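Local coordinates for protein pentafunctional AROM polypeptide (PDB 5SWV) that probably catalyses successive shikimate-pathway steps, dehydrating 3-dehydroquinate and reducing dehydroshikimate, through its dehydroquinase and shikimate dehydrogenase domains, at residues L17-L29 against F60-T72. Residues are numbered along the deposited sequence; the frame is centred on the assembly and turned at random.
Sequences LNYPRIEDALPTL and FVAEQISLLRCST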
loop_
_atom_site.group_PDB
_atom_site.type_symbol
_atom_site.label_atom_id
_atom_site.label_comp_id
_atom_site.label_asym_id
_atom_site.label_seq_id
_atom_site.Cartn_x
_atom_site.Cartn_y
_atom_site.Cartn_z
ATOM N N LEU A 17 -1.423 7.556 13.988
ATOM C CA LEU A 17 -1.182 8.921 13.513
ATOM C C LEU A 17 -1.731 9.933 14.511
ATOM O O LEU A 17 -2.938 10.039 14.706
ATOM C CB LEU A 17 -1.813 9.135 12.148
ATOM C CG LEU A 17 -1.293 10.324 11.360
ATOM C CD1 LEU A 17 0.178 10.137 11.013
ATOM C CD2 LEU A 17 -2.121 10.467 10.098
ATOM N N ASN A 18 -0.827 10.673 15.143
ATOM C CA ASN A 18 -1.166 11.505 16.280
ATOM C C ASN A 18 -0.561 12.895 16.187
ATOM O O ASN A 18 -0.178 13.493 17.199
ATOM C CB ASN A 18 -0.750 10.790 17.563
ATOM C CG ASN A 18 0.747 10.552 17.659
ATOM O OD1 ASN A 18 1.471 10.592 16.663
ATOM N ND2 ASN A 18 1.217 10.299 18.875
ATOM N N TYR A 19 -0.490 13.415 14.966
ATOM C CA TYR A 19 -0.215 14.826 14.765
ATOM C C TYR A 19 -1.425 15.620 15.238
ATOM O O TYR A 19 -2.533 15.097 15.236
ATOM C CB TYR A 19 -0.013 15.128 13.292
ATOM C CG TYR A 19 1.287 14.659 12.690
ATOM C CD1 TYR A 19 2.452 15.406 12.850
ATOM C CD2 TYR A 19 1.348 13.507 11.900
ATOM C CE1 TYR A 19 3.640 15.013 12.258
ATOM C CE2 TYR A 19 2.538 13.104 11.311
ATOM C CZ TYR A 19 3.678 13.866 11.494
ATOM O OH TYR A 19 4.870 13.496 10.929
ATOM N N PRO A 20 -1.234 16.888 15.609
ATOM C CA PRO A 20 -2.377 17.766 15.847
ATOM C C PRO A 20 -3.150 18.157 14.601
ATOM O O PRO A 20 -4.302 18.548 14.726
ATOM C CB PRO A 20 -1.751 19.028 16.443
ATOM C CG PRO A 20 -0.314 18.734 16.641
ATOM C CD PRO A 20 0.037 17.605 15.749
ATOM N N ARG A 21 -2.513 18.104 13.430
ATOM C CA ARG A 21 -3.148 18.443 12.139
ATOM C C ARG A 21 -2.696 17.494 11.024
ATOM O O ARG A 21 -1.517 17.156 10.942
ATOM C CB ARG A 21 -2.750 19.858 11.729
ATOM C CG ARG A 21 -3.205 20.973 12.654
ATOM C CD ARG A 21 -4.709 21.174 12.548
ATOM N NE ARG A 21 -5.095 21.720 11.239
ATOM C CZ ARG A 21 -5.284 23.011 10.957
ATOM N NH1 ARG A 21 -5.154 23.977 11.875
ATOM N NH2 ARG A 21 -5.619 23.341 9.722
ATOM N N ILE A 22 -3.615 17.083 10.154
ATOM C CA ILE A 22 -3.252 16.212 9.034
ATOM C C ILE A 22 -2.299 16.938 8.058
ATOM O O ILE A 22 -1.438 16.297 7.440
ATOM C CB ILE A 22 -4.500 15.590 8.329
ATOM C CG1 ILE A 22 -4.900 14.268 8.985
ATOM C CG2 ILE A 22 -4.244 15.237 6.860
ATOM C CD1 ILE A 22 -5.306 14.382 10.419
ATOM N N GLU A 23 -2.425 18.261 7.957
ATOM C CA GLU A 23 -1.495 19.082 7.157
ATOM C C GLU A 23 -0.037 18.829 7.548
ATOM O O GLU A 23 0.842 18.816 6.687
ATOM C CB GLU A 23 -1.787 20.582 7.311
ATOM C CG GLU A 23 -3.081 21.068 6.668
ATOM C CD GLU A 23 -4.305 21.014 7.587
ATOM O OE1 GLU A 23 -4.288 20.356 8.656
ATOM O OE2 GLU A 23 -5.316 21.640 7.234
ATOM N N ASP A 24 0.204 18.631 8.849
ATOM C CA ASP A 24 1.546 18.368 9.389
ATOM C C ASP A 24 2.076 17.008 8.949
ATOM O O ASP A 24 3.279 16.808 8.883
ATOM C CB ASP A 24 1.555 18.434 10.930
ATOM C CG ASP A 24 1.028 19.753 11.479
ATOM O OD1 ASP A 24 1.014 20.756 10.734
ATOM O OD2 ASP A 24 0.629 19.786 12.667
ATOM N N ALA A 25 1.175 16.070 8.694
ATOM C CA ALA A 25 1.540 14.733 8.256
ATOM C C ALA A 25 1.907 14.651 6.780
ATOM O O ALA A 25 2.730 13.807 6.410
ATOM C CB ALA A 25 0.400 13.778 8.540
ATOM N N LEU A 26 1.308 15.518 5.957
ATOM C CA LEU A 26 1.315 15.341 4.504
ATOM C C LEU A 26 2.693 15.320 3.853
ATOM O O LEU A 26 2.956 14.433 3.062
ATOM C CB LEU A 26 0.442 16.373 3.795
ATOM C CG LEU A 26 -1.069 16.320 4.019
ATOM C CD1 LEU A 26 -1.741 17.367 3.136
ATOM C CD2 LEU A 26 -1.659 14.931 3.779
ATOM N N PRO A 27 3.575 16.282 4.164
ATOM C CA PRO A 27 4.878 16.221 3.480
ATOM C C PRO A 27 5.551 14.839 3.511
ATOM O O PRO A 27 5.880 14.305 2.458
ATOM C CB PRO A 27 5.711 17.268 4.227
ATOM C CG PRO A 27 4.707 18.275 4.689
ATOM C CD PRO A 27 3.432 17.512 4.966
ATOM N N THR A 28 5.676 14.255 4.699
ATOM C CA THR A 28 6.379 12.984 4.918
ATOM C C THR A 28 5.475 11.731 4.996
ATOM O O THR A 28 5.949 10.650 5.339
ATOM C CB THR A 28 7.135 13.065 6.249
ATOM O OG1 THR A 28 6.183 13.264 7.325
ATOM C CG2 THR A 28 8.144 14.201 6.211
ATOM N N LEU A 29 4.192 11.876 4.668
ATOM C CA LEU A 29 3.193 10.796 4.808
ATOM C C LEU A 29 3.576 9.498 4.114
ATOM O O LEU A 29 3.243 8.414 4.590
ATOM C CB LEU A 29 1.834 11.244 4.262
ATOM C CG LEU A 29 0.670 10.263 4.467
ATOM C CD1 LEU A 29 0.227 10.269 5.918
ATOM C CD2 LEU A 29 -0.506 10.576 3.558
ATOM N N PHE A 60 -14.550 20.215 11.296
ATOM C CA PHE A 60 -13.092 20.113 11.332
ATOM C C PHE A 60 -12.588 18.671 11.167
ATOM O O PHE A 60 -11.781 18.360 10.283
ATOM C CB PHE A 60 -12.575 20.703 12.644
ATOM C CG PHE A 60 -11.104 20.523 12.841
ATOM C CD1 PHE A 60 -10.198 21.267 12.099
ATOM C CD2 PHE A 60 -10.619 19.595 13.757
ATOM C CE1 PHE A 60 -8.837 21.097 12.275
ATOM C CE2 PHE A 60 -9.251 19.425 13.944
ATOM C CZ PHE A 60 -8.361 20.177 13.202
ATOM N N VAL A 61 -13.090 17.795 12.024
ATOM C CA VAL A 61 -12.703 16.397 11.991
ATOM C C VAL A 61 -12.950 15.820 10.607
ATOM O O VAL A 61 -12.106 15.123 10.082
ATOM C CB VAL A 61 -13.438 15.569 13.064
ATOM C CG1 VAL A 61 -13.086 14.085 12.940
ATOM C CG2 VAL A 61 -13.067 16.071 14.452
ATOM N N ALA A 62 -14.090 16.145 10.014
ATOM C CA ALA A 62 -14.402 15.703 8.669
ATOM C C ALA A 62 -13.448 16.267 7.604
ATOM O O ALA A 62 -13.024 15.528 6.713
ATOM C CB ALA A 62 -15.832 16.058 8.340
ATOM N N GLU A 63 -13.120 17.559 7.682
ATOM C CA GLU A 63 -12.149 18.165 6.743
ATOM C C GLU A 63 -10.814 17.454 6.852
ATOM O O GLU A 63 -10.191 17.143 5.843
ATOM C CB GLU A 63 -11.965 19.666 6.990
ATOM C CG GLU A 63 -12.963 20.545 6.234
ATOM C CD GLU A 63 -13.508 21.738 7.037
ATOM O OE1 GLU A 63 -14.618 22.232 6.677
ATOM O OE2 GLU A 63 -12.846 22.174 8.021
ATOM N N GLN A 64 -10.413 17.158 8.087
ATOM C CA GLN A 64 -9.174 16.446 8.357
ATOM C C GLN A 64 -9.167 15.043 7.762
ATOM O O GLN A 64 -8.226 14.675 7.070
ATOM C CB GLN A 64 -8.933 16.369 9.859
ATOM C CG GLN A 64 -8.685 17.717 10.504
ATOM C CD GLN A 64 -7.269 18.170 10.314
ATOM O OE1 GLN A 64 -6.374 17.713 11.025
ATOM N NE2 GLN A 64 -7.039 19.061 9.363
ATOM N N ILE A 65 -10.219 14.273 8.018
ATOM C CA ILE A 65 -10.301 12.900 7.522
ATOM C C ILE A 65 -10.275 12.839 6.000
ATOM O O ILE A 65 -9.614 11.967 5.426
ATOM C CB ILE A 65 -11.563 12.159 8.043
ATOM C CG1 ILE A 65 -11.524 12.004 9.577
ATOM C CG2 ILE A 65 -11.715 10.771 7.394
ATOM C CD1 ILE A 65 -10.253 11.410 10.139
ATOM N N SER A 66 -10.997 13.741 5.342
ATOM C CA SER A 66 -11.001 13.748 3.872
ATOM C C SER A 66 -9.657 14.228 3.329
ATOM O O SER A 66 -9.160 13.661 2.361
ATOM C CB SER A 66 -12.193 14.527 3.272
ATOM O OG SER A 66 -12.418 15.738 3.949
ATOM N N LEU A 67 -9.057 15.231 3.968
ATOM C CA LEU A 67 -7.722 15.711 3.580
ATOM C C LEU A 67 -6.705 14.565 3.545
ATOM O O LEU A 67 -5.847 14.513 2.657
ATOM C CB LEU A 67 -7.249 16.829 4.525
ATOM C CG LEU A 67 -5.928 17.549 4.230
ATOM C CD1 LEU A 67 -5.944 18.235 2.870
ATOM C CD2 LEU A 67 -5.624 18.572 5.315
ATOM N N LEU A 68 -6.825 13.638 4.489
ATOM C CA LEU A 68 -5.950 12.471 4.549
ATOM C C LEU A 68 -6.288 11.471 3.438
ATOM O O LEU A 68 -5.389 10.968 2.741
ATOM C CB LEU A 68 -6.061 11.809 5.927
ATOM C CG LEU A 68 -5.382 10.462 6.132
ATOM C CD1 LEU A 68 -3.880 10.622 6.019
ATOM C CD2 LEU A 68 -5.783 9.859 7.466
ATOM N N ARG A 69 -7.577 11.180 3.276
ATOM C CA ARG A 69 -8.043 10.289 2.196
ATOM C C ARG A 69 -7.621 10.702 0.779
ATOM O O ARG A 69 -7.525 9.857 -0.084
ATOM C CB ARG A 69 -9.565 10.119 2.243
ATOM C CG ARG A 69 -10.044 9.132 3.291
ATOM C CD ARG A 69 -11.167 8.303 2.708
ATOM N NE ARG A 69 -11.773 7.338 3.628
ATOM C CZ ARG A 69 -11.304 6.117 3.919
ATOM N NH1 ARG A 69 -10.152 5.649 3.416
ATOM N NH2 ARG A 69 -11.998 5.346 4.755
ATOM N N CYS A 70 -7.384 11.990 0.556
ATOM C CA CYS A 70 -6.818 12.484 -0.706
ATOM C C CYS A 70 -5.304 12.278 -0.835
ATOM O O CYS A 70 -4.751 12.542 -1.900
ATOM C CB CYS A 70 -7.164 13.979 -0.920
ATOM S SG CYS A 70 -8.894 14.265 -1.402
ATOM N N SER A 71 -4.624 11.866 0.235
ATOM C CA SER A 71 -3.188 11.626 0.188
ATOM C C SER A 71 -2.809 10.167 0.361
ATOM O O SER A 71 -1.636 9.839 0.237
ATOM C CB SER A 71 -2.488 12.469 1.251
ATOM O OG SER A 71 -2.592 13.854 0.955
ATOM N N THR A 72 -3.775 9.293 0.655
ATOM C CA THR A 72 -3.490 7.865 0.808
ATOM C C THR A 72 -4.723 7.000 0.600
ATOM O O THR A 72 -5.842 7.389 0.939
ATOM C CB THR A 72 -2.882 7.518 2.196
ATOM O OG1 THR A 72 -2.549 6.125 2.239
ATOM C CG2 THR A 72 -3.855 7.794 3.321
#
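Gln64 and Ile22 join the short, weakly bonded helix 22-25, just after barrel strand 13-17, to helix 58-69 in the outer helical layer of the TIM barrel of the type I dehydroquinase domain. Helix 58-69 precedes strand 76-79. The amide of Gln64 serves both as acceptor and as donor. Its OE1 takes the backbone N of Ile22 at 3.0 Å, nearly straight at 163° though tilted from the carbonyl plane, while its NE2 gives a hydrogen bond to Glu23 OE1 at 3.1 Å that lies in the plane of the amide but is tilted out of the carboxylate plane on the syn side. These two bonds fix the rotation of the amide, whose position depends on a chain bent at chi2. Arg21 holds the same carboxylate side-on, NE to OE1 and NH2 to OE2, in a salt bridge; Arg21 NE and Gln64 NE2 approach Glu23 OE1 from opposite faces of its plane, so this oxygen accepts from two donors. Phe60 borders this end, its CE1 over one face of the Arg21 guanidinium and its edge facing Arg21 CD, which lies 3.8 Å from Phe60 CZ; the guanidinium stands almost perpendicular to the ring, 84° between planes. Further along, the contacts are mostly between aliphatic groups. Ile22 carries CG2 roughly anti to its backbone N (chi1 -89°), which sets that methyl 3.9 Å from Leu67 CG and also against Leu68 CB. Leu67 CD2 packs on the Glu23 carboxylate carbon, crossing that side chain at about a right angle. On its inward side Leu68 also touches Val41 and Ile76 of the barrel strands. Leu29 crosses Leu68 with their CD1 methyls 4.1 Å apart, and its other methyl, CD2, rests 3.6 Å from Ser71 CB.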